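Local coordinates for protein putative metal-dependent hydrolase (Parabacteroides distasonis ATCC 8503, PDB 3KL7) that is a putative zinc-dependent hydrolase of the metallo-beta-lactamase superfamily, binding two zinc ions in its presumed active site, at residues I84-E98 with K102-D114. Sequence-based numbering, arbitrary orientation. Where two conformers were deposited one is given.
Sequences IQAVEKSDTEIIANE and KKLGKGKVLKNGD
K106 and E88 meet from opposite directions: the extended lysine brings NZ between the two carboxylate oxygens, 3.0 Å from E88 OE2 and 3.1 Å from OE1, each oxygen using its syn lone pair. On its way the K106 methylene chain crosses I94, whose CD1 packs 3.6 Å from K106 CE. The other branch of I94, CG2, faces L104 CD1, and L104 in turn meets I84 tip to tip, CD1 to CD1 at 3.7 Å, joining helices 81-87 and 98-104 over one face of the sheet. Beneath them strand 93-96 pairs in parallel with edge strand 108-109: I94 O accepts from K108 N, A96 N donates to K108 O, and L110 N donates to A96 O at 2.9 Å. On the opposite face I95 CG2 lies 3.6 Å from L110 CG; both side chains also touch I124 of the second sheet. At the strand end V109 CG1 packs 3.8 Å from E98 CB, and one water links E98 N to L110 O. N97 is the N-cap of helix 98-104; its OD1 bonds S100 OG, and its side chain lies about 4 Å from that of zinc ligand H73. Backbone bonds thus set the parallel register of this beta-alpha-beta unit, I84/I94/L104 and I95/L110 pack its two faces, and the charge pair probably adds electrostatic hold between the end of helix 81-87 and the loop entering strand 108-109.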
ATOM      1  N   ILE A  84      -6.714   7.973 -12.524  1.00 18.70           N
ATOM      2  CA  ILE A  84      -6.569   6.741 -13.283  1.00 18.81           C
ATOM      3  C   ILE A  84      -6.511   7.021 -14.783  1.00 19.68           C
ATOM      4  O   ILE A  84      -5.667   6.468 -15.486  1.00 19.31           O
ATOM      5  CB  ILE A  84      -7.714   5.723 -12.951  1.00 18.59           C
ATOM      6  CG1 ILE A  84      -7.488   5.131 -11.546  1.00 17.85           C
ATOM      7  CG2 ILE A  84      -7.761   4.593 -13.998  1.00 17.38           C
ATOM      8  CD1 ILE A  84      -8.597   4.246 -11.059  1.00 17.54           C
ATOM      9  N   GLN A  85      -7.403   7.893 -15.264  1.00 20.80           N
ATOM     10  CA  GLN A  85      -7.415   8.290 -16.677  1.00 21.77           C
ATOM     11  C   GLN A  85      -6.118   8.972 -17.074  1.00 21.69           C
ATOM     12  O   GLN A  85      -5.594   8.756 -18.181  1.00 21.83           O
ATOM     13  CB  GLN A  85      -8.566   9.259 -16.958  1.00 22.59           C
ATOM     14  CG  GLN A  85      -9.938   8.628 -16.983  1.00 24.97           C
ATOM     15  CD  GLN A  85     -11.028   9.644 -17.294  1.00 27.28           C
ATOM     16  OE1 GLN A  85     -11.171  10.082 -18.437  1.00 28.87           O
ATOM     17  NE2 GLN A  85     -11.813  10.026 -16.262  1.00 29.28           N
ATOM     18  N   ALA A  86      -5.602   9.806 -16.179  1.00 21.27           N
ATOM     19  CA  ALA A  86      -4.469  10.640 -16.495  1.00 20.68           C
ATOM     20  C   ALA A  86      -3.199   9.814 -16.670  1.00 20.32           C
ATOM     21  O   ALA A  86      -2.268  10.242 -17.353  1.00 20.00           O
ATOM     22  CB  ALA A  86      -4.276  11.698 -15.405  1.00 20.75           C
ATOM     23  N   VAL A  87      -3.165   8.626 -16.065  1.00 19.79           N
ATOM     24  CA  VAL A  87      -1.957   7.833 -16.050  1.00 19.73           C
ATOM     25  C   VAL A  87      -2.065   6.483 -16.791  1.00 19.98           C
ATOM     26  O   VAL A  87      -1.046   5.807 -16.984  1.00 20.10           O
ATOM     27  CB  VAL A  87      -1.487   7.564 -14.591  1.00 19.93           C
ATOM     28  CG1 VAL A  87      -2.455   6.611 -13.877  1.00 19.38           C
ATOM     29  CG2 VAL A  87      -0.052   6.998 -14.576  1.00 19.75           C
ATOM     30  N   GLU A  88      -3.278   6.087 -17.209  1.00 19.90           N
ATOM     31  CA  GLU A  88      -3.457   4.781 -17.872  1.00 19.61           C
ATOM     32  C   GLU A  88      -3.086   4.810 -19.362  1.00 19.42           C
ATOM     33  O   GLU A  88      -3.026   5.861 -19.984  1.00 19.43           O
ATOM     34  CB  GLU A  88      -4.895   4.220 -17.664  1.00 19.62           C
ATOM     35  CG  GLU A  88      -6.026   4.966 -18.404  1.00 19.87           C
ATOM     36  CD  GLU A  88      -7.470   4.408 -18.075  1.00 20.44           C
ATOM     37  OE1 GLU A  88      -7.603   3.341 -17.401  1.00 20.94           O
ATOM     38  OE2 GLU A  88      -8.443   5.040 -18.499  1.00 19.90           O
ATOM     39  N   LYS A  89      -2.797   3.639 -19.897  1.00 19.64           N
ATOM     40  CA  LYS A  89      -2.627   3.448 -21.335  1.00 20.04           C
ATOM     41  C   LYS A  89      -3.510   2.266 -21.727  1.00 20.23           C
ATOM     42  O   LYS A  89      -4.172   1.682 -20.871  1.00 19.94           O
ATOM     43  CB  LYS A  89      -1.139   3.208 -21.708  1.00 19.94           C
ATOM     44  CG  LYS A  89      -0.506   2.004 -21.053  1.00 20.39           C
ATOM     45  CD  LYS A  89       1.044   1.992 -21.213  1.00 20.30           C
ATOM     46  CE  LYS A  89       1.675   0.819 -20.407  1.00 20.32           C
ATOM     47  NZ  LYS A  89       3.119   0.990 -20.191  1.00 20.78           N
ATOM     48  N   SER A  90      -3.539   1.918 -23.005  1.00 20.61           N
ATOM     49  CA  SER A  90      -4.522   0.954 -23.474  1.00 21.04           C
ATOM     50  C   SER A  90      -4.319  -0.439 -22.872  1.00 20.77           C
ATOM     51  O   SER A  90      -5.283  -1.166 -22.669  1.00 20.89           O
ATOM     52  CB  SER A  90      -4.557   0.895 -25.015  1.00 21.33           C
ATOM     53  OG  SER A  90      -3.291   0.561 -25.556  1.00 22.66           O
ATOM     54  N   ASP A  91      -3.076  -0.800 -22.567  1.00 20.81           N
ATOM     55  CA  ASP A  91      -2.786  -2.146 -22.020  1.00 21.05           C
ATOM     56  C   ASP A  91      -2.519  -2.169 -20.483  1.00 20.30           C
ATOM     57  O   ASP A  91      -2.008  -3.155 -19.954  1.00 20.44           O
ATOM     58  CB  ASP A  91      -1.629  -2.835 -22.810  1.00 21.80           C
ATOM     59  CG  ASP A  91      -0.305  -2.059 -22.738  1.00 23.80           C
ATOM     60  OD1 ASP A  91      -0.288  -0.950 -22.180  1.00 25.67           O
ATOM     61  OD2 ASP A  91       0.722  -2.573 -23.245  1.00 27.00           O
ATOM     62  N   THR A  92      -2.889  -1.089 -19.786  1.00 19.22           N
ATOM     63  CA  THR A  92      -2.807  -1.051 -18.337  1.00 18.53           C
ATOM     64  C   THR A  92      -3.745  -2.099 -17.713  1.00 18.51           C
ATOM     65  O   THR A  92      -4.854  -2.219 -18.116  1.00 18.44           O
ATOM     66  CB  THR A  92      -3.226   0.328 -17.784  1.00 18.03           C
ATOM     67  OG1 THR A  92      -2.307   1.325 -18.213  1.00 17.72           O
ATOM     68  CG2 THR A  92      -3.266   0.309 -16.269  1.00 16.88           C
ATOM     69  N   GLU A  93      -3.259  -2.850 -16.733  1.00 18.72           N
ATOM     70  CA  GLU A  93      -4.126  -3.771 -15.974  0.50 18.82           C
ATOM     71  C   GLU A  93      -4.417  -3.166 -14.611  1.00 18.56           C
ATOM     72  O   GLU A  93      -3.496  -2.874 -13.839  1.00 19.00           O
ATOM     73  CB  GLU A  93      -3.469  -5.160 -15.803  0.50 18.81           C
ATOM     74  CG  GLU A  93      -4.387  -6.221 -15.072  0.50 19.49           C
ATOM     75  CD  GLU A  93      -5.537  -6.744 -15.957  0.50 20.46           C
ATOM     76  OE1 GLU A  93      -5.310  -7.713 -16.727  0.50 20.99           O
ATOM     77  OE2 GLU A  93      -6.672  -6.192 -15.870  0.50 20.52           O
ATOM     78  N   ILE A  94      -5.704  -2.975 -14.321  1.00 17.99           N
ATOM     79  CA  ILE A  94      -6.142  -2.467 -13.015  1.00 17.35           C
ATOM     80  C   ILE A  94      -6.477  -3.678 -12.121  1.00 17.53           C
ATOM     81  O   ILE A  94      -7.246  -4.541 -12.526  1.00 18.48           O
ATOM     82  CB  ILE A  94      -7.394  -1.564 -13.170  1.00 17.01           C
ATOM     83  CG1 ILE A  94      -7.060  -0.358 -14.063  1.00 16.83           C
ATOM     84  CG2 ILE A  94      -7.918  -1.099 -11.787  1.00 15.79           C
ATOM     85  CD1 ILE A  94      -8.268   0.505 -14.439  1.00 15.50           C
ATOM     86  N   ILE A  95      -5.864  -3.750 -10.933  1.00 17.22           N
ATOM     87  CA  ILE A  95      -6.167  -4.814  -9.947  1.00 17.35           C
ATOM     88  C   ILE A  95      -6.786  -4.145  -8.706  1.00 17.57           C
ATOM     89  O   ILE A  95      -6.181  -3.251  -8.128  1.00 18.07           O
ATOM     90  CB  ILE A  95      -4.868  -5.624  -9.509  1.00 17.57           C
ATOM     91  CG1 ILE A  95      -4.333  -6.490 -10.670  1.00 19.37           C
ATOM     92  CG2 ILE A  95      -5.195  -6.590  -8.362  1.00 16.90           C
ATOM     93  CD1 ILE A  95      -3.744  -5.708 -11.828  1.00 19.55           C
ATOM     94  N   ALA A  96      -7.989  -4.572  -8.303  1.00 16.77           N
ATOM     95  CA  ALA A  96      -8.747  -3.832  -7.265  1.00 16.48           C
ATOM     96  C   ALA A  96      -9.630  -4.748  -6.410  1.00 16.37           C
ATOM     97  O   ALA A  96      -9.852  -5.904  -6.754  1.00 16.32           O
ATOM     98  CB  ALA A  96      -9.608  -2.748  -7.925  1.00 15.58           C
ATOM     99  N   ASN A  97     -10.121  -4.225  -5.287  1.00 16.01           N
ATOM    100  CA  ASN A  97     -11.127  -4.929  -4.521  1.00 16.05           C
ATOM    101  C   ASN A  97     -12.431  -4.846  -5.284  1.00 16.01           C
ATOM    102  O   ASN A  97     -12.560  -4.053  -6.190  1.00 16.10           O
ATOM    103  CB  ASN A  97     -11.263  -4.359  -3.086  1.00 16.05           C
ATOM    104  CG  ASN A  97     -11.860  -2.954  -3.056  1.00 15.56           C
ATOM    105  OD1 ASN A  97     -11.603  -2.142  -3.945  1.00 15.00           O
ATOM    106  ND2 ASN A  97     -12.670  -2.660  -2.007  1.00 14.09           N
ATOM    107  N   GLU A  98     -13.390  -5.672  -4.920  1.00 16.48           N
ATOM    108  CA  GLU A  98     -14.603  -5.801  -5.694  1.00 16.76           C
ATOM    109  C   GLU A  98     -15.389  -4.474  -5.819  1.00 16.55           C
ATOM    110  O   GLU A  98     -15.796  -4.092  -6.912  1.00 16.38           O
ATOM    111  CB  GLU A  98     -15.477  -6.893  -5.112  1.00 17.50           C
ATOM    112  CG  GLU A  98     -16.890  -6.928  -5.704  1.00 20.53           C
ATOM    113  CD  GLU A  98     -17.661  -8.193  -5.351  1.00 23.00           C
ATOM    114  OE1 GLU A  98     -17.202  -8.968  -4.502  1.00 24.54           O
ATOM    115  OE2 GLU A  98     -18.739  -8.408  -5.938  1.00 27.82           O
ATOM    116  N   LYS A 102     -16.213  -2.437  -9.349  1.00 17.14           N
ATOM    117  CA  LYS A 102     -17.594  -2.144  -9.740  0.50 16.99           C
ATOM    118  C   LYS A 102     -17.771  -0.673 -10.094  1.00 17.10           C
ATOM    119  O   LYS A 102     -18.368  -0.340 -11.123  1.00 17.04           O
ATOM    120  CB  LYS A 102     -18.566  -2.517  -8.611  0.50 17.02           C
ATOM    121  CG  LYS A 102     -19.425  -3.740  -8.885  0.50 16.60           C
ATOM    122  CD  LYS A 102     -20.489  -3.449  -9.945  0.50 16.19           C
ATOM    123  CE  LYS A 102     -20.056  -3.941 -11.316  0.50 16.14           C
ATOM    124  NZ  LYS A 102     -20.188  -5.432 -11.450  0.50 14.54           N
ATOM    125  N   LYS A 103     -17.268   0.203  -9.229  1.00 17.40           N
ATOM    126  CA  LYS A 103     -17.390   1.653  -9.427  1.00 17.93           C
ATOM    127  C   LYS A 103     -16.644   2.102 -10.667  1.00 18.19           C
ATOM    128  O   LYS A 103     -17.028   3.043 -11.298  1.00 18.78           O
ATOM    129  CB  LYS A 103     -16.871   2.426  -8.191  1.00 18.27           C
ATOM    130  CG  LYS A 103     -17.773   2.285  -6.925  1.00 19.53           C
ATOM    131  CD  LYS A 103     -17.250   3.096  -5.729  1.00 20.59           C
ATOM    132  CE  LYS A 103     -17.780   4.540  -5.729  1.00 21.51           C
ATOM    133  NZ  LYS A 103     -19.265   4.610  -5.435  1.00 21.18           N
ATOM    134  N   LEU A 104     -15.564   1.413 -11.005  1.00 18.44           N
ATOM    135  CA  LEU A 104     -14.782   1.765 -12.181  1.00 18.33           C
ATOM    136  C   LEU A 104     -15.399   1.232 -13.421  1.00 18.13           C
ATOM    137  O   LEU A 104     -15.384   1.887 -14.446  1.00 18.40           O
ATOM    138  CB  LEU A 104     -13.339   1.236 -12.066  1.00 18.13           C
ATOM    139  CG  LEU A 104     -12.378   2.130 -11.289  1.00 18.07           C
ATOM    140  CD1 LEU A 104     -11.050   1.417 -11.087  1.00 17.00           C
ATOM    141  CD2 LEU A 104     -12.194   3.504 -12.002  1.00 16.54           C
ATOM    142  N   GLY A 105     -15.935   0.022 -13.339  1.00 18.20           N
ATOM    143  CA  GLY A 105     -16.530  -0.640 -14.506  1.00 18.39           C
ATOM    144  C   GLY A 105     -15.485  -1.385 -15.329  1.00 18.67           C
ATOM    145  O   GLY A 105     -15.748  -1.798 -16.453  1.00 18.29           O
ATOM    146  N   LYS A 106     -14.291  -1.549 -14.762  1.00 18.96           N
ATOM    147  CA  LYS A 106     -13.219  -2.280 -15.428  1.00 19.45           C
ATOM    148  C   LYS A 106     -12.190  -2.713 -14.406  1.00 19.28           C
ATOM    149  O   LYS A 106     -12.183  -2.230 -13.279  1.00 19.27           O
ATOM    150  CB  LYS A 106     -12.557  -1.410 -16.523  1.00 19.65           C
ATOM    151  CG  LYS A 106     -11.804  -0.175 -15.994  1.00 20.83           C
ATOM    152  CD  LYS A 106     -11.480   0.875 -17.141  1.00 21.87           C
ATOM    153  CE  LYS A 106     -10.707   2.108 -16.577  1.00 22.15           C
ATOM    154  NZ  LYS A 106     -10.690   3.269 -17.508  1.00 23.44           N
ATOM    155  N   GLY A 107     -11.331  -3.630 -14.800  1.00 19.12           N
ATOM    156  CA  GLY A 107     -10.282  -4.100 -13.934  1.00 18.93           C
ATOM    157  C   GLY A 107     -10.555  -5.483 -13.375  1.00 18.71           C
ATOM    158  O   GLY A 107     -11.659  -6.012 -13.502  1.00 18.18           O
ATOM    159  N   LYS A 108      -9.521  -6.054 -12.745  1.00 18.53           N
ATOM    160  CA  LYS A 108      -9.575  -7.388 -12.143  1.00 17.93           C
ATOM    161  C   LYS A 108      -9.874  -7.284 -10.638  1.00 17.28           C
ATOM    162  O   LYS A 108      -9.341  -6.426  -9.957  1.00 16.77           O
ATOM    163  CB  LYS A 108      -8.236  -8.085 -12.365  1.00 18.38           C
ATOM    164  CG  LYS A 108      -8.157  -9.446 -11.798  1.00 18.34           C
ATOM    165  CD  LYS A 108      -6.705  -9.974 -11.795  1.00 18.74           C
ATOM    166  CE  LYS A 108      -6.200 -10.249 -13.173  1.00 17.82           C
ATOM    167  NZ  LYS A 108      -5.033 -11.086 -13.120  1.00 16.81           N
ATOM    168  N   VAL A 109     -10.744  -8.170 -10.148  1.00 16.53           N
ATOM    169  CA  VAL A 109     -11.161  -8.183  -8.741  1.00 15.83           C
ATOM    170  C   VAL A 109     -10.342  -9.201  -7.942  1.00 16.51           C
ATOM    171  O   VAL A 109     -10.277 -10.360  -8.312  1.00 16.96           O
ATOM    172  CB  VAL A 109     -12.673  -8.604  -8.606  1.00 15.42           C
ATOM    173  CG1 VAL A 109     -13.026  -8.886  -7.164  1.00 13.32           C
ATOM    174  CG2 VAL A 109     -13.565  -7.564  -9.190  1.00 13.89           C
ATOM    175  N   LEU A 110      -9.725  -8.762  -6.847  1.00 16.68           N
ATOM    176  CA  LEU A 110      -9.121  -9.680  -5.897  1.00 16.88           C
ATOM    177  C   LEU A 110      -9.873  -9.577  -4.591  1.00 16.72           C
ATOM    178  O   LEU A 110     -10.208  -8.489  -4.165  1.00 17.29           O
ATOM    179  CB  LEU A 110      -7.624  -9.358  -5.657  1.00 17.07           C
ATOM    180  CG  LEU A 110      -6.648  -9.444  -6.826  1.00 16.85           C
ATOM    181  CD1 LEU A 110      -5.217  -9.518  -6.304  1.00 17.75           C
ATOM    182  CD2 LEU A 110      -6.931 -10.610  -7.656  1.00 17.10           C
ATOM    183  N   LYS A 111     -10.160 -10.728  -3.978  1.00 16.43           N
ATOM    184  CA  LYS A 111     -10.729 -10.787  -2.625  1.00 16.21           C
ATOM    185  C   LYS A 111      -9.629 -11.192  -1.631  1.00 16.21           C
ATOM    186  O   LYS A 111      -8.519 -11.664  -2.038  1.00 16.05           O
ATOM    187  CB  LYS A 111     -11.871 -11.813  -2.564  1.00 16.20           C
ATOM    188  CG  LYS A 111     -13.053 -11.515  -3.511  1.00 16.74           C
ATOM    189  N   ASN A 112      -9.917 -11.024  -0.344  1.00 15.90           N
ATOM    190  CA  ASN A 112      -8.992 -11.443   0.716  1.00 15.73           C
ATOM    191  C   ASN A 112      -8.618 -12.910   0.556  1.00 14.91           C
ATOM    192  O   ASN A 112      -9.464 -13.737   0.350  1.00 15.41           O
ATOM    193  CB  ASN A 112      -9.612 -11.207   2.099  1.00 15.65           C
ATOM    194  CG  ASN A 112      -9.756  -9.695   2.449  1.00 15.60           C
ATOM    195  OD1 ASN A 112     -10.245  -9.358   3.513  1.00 16.60           O
ATOM    196  ND2 ASN A 112      -9.318  -8.803   1.538  1.00 15.23           N
ATOM    197  N   GLY A 113      -7.324 -13.204   0.620  1.00 14.92           N
ATOM    198  CA  GLY A 113      -6.813 -14.598   0.460  1.00 14.71           C
ATOM    199  C   GLY A 113      -6.491 -14.985  -0.983  1.00 14.55           C
ATOM    200  O   GLY A 113      -5.942 -16.052  -1.232  1.00 14.29           O
ATOM    201  N   ASP A 114      -6.843 -14.120  -1.940  1.00 14.63           N
ATOM    202  CA  ASP A 114      -6.544 -14.385  -3.357  1.00 14.44           C
ATOM    203  C   ASP A 114      -5.055 -14.199  -3.588  1.00 14.22           C
ATOM    204  O   ASP A 114      -4.431 -13.286  -3.016  1.00 14.57           O
ATOM    205  CB  ASP A 114      -7.320 -13.421  -4.303  1.00 14.77           C
ATOM    206  CG  ASP A 114      -8.821 -13.815  -4.494  1.00 14.70           C
ATOM    207  OD1 ASP A 114      -9.247 -14.855  -3.979  1.00 14.49           O
ATOM    208  OD2 ASP A 114      -9.549 -13.055  -5.179  1.00 14.24           O
TER
HETATM  209  O   HOH W   1     -12.687  -7.749  -2.942  1.00 22.88           O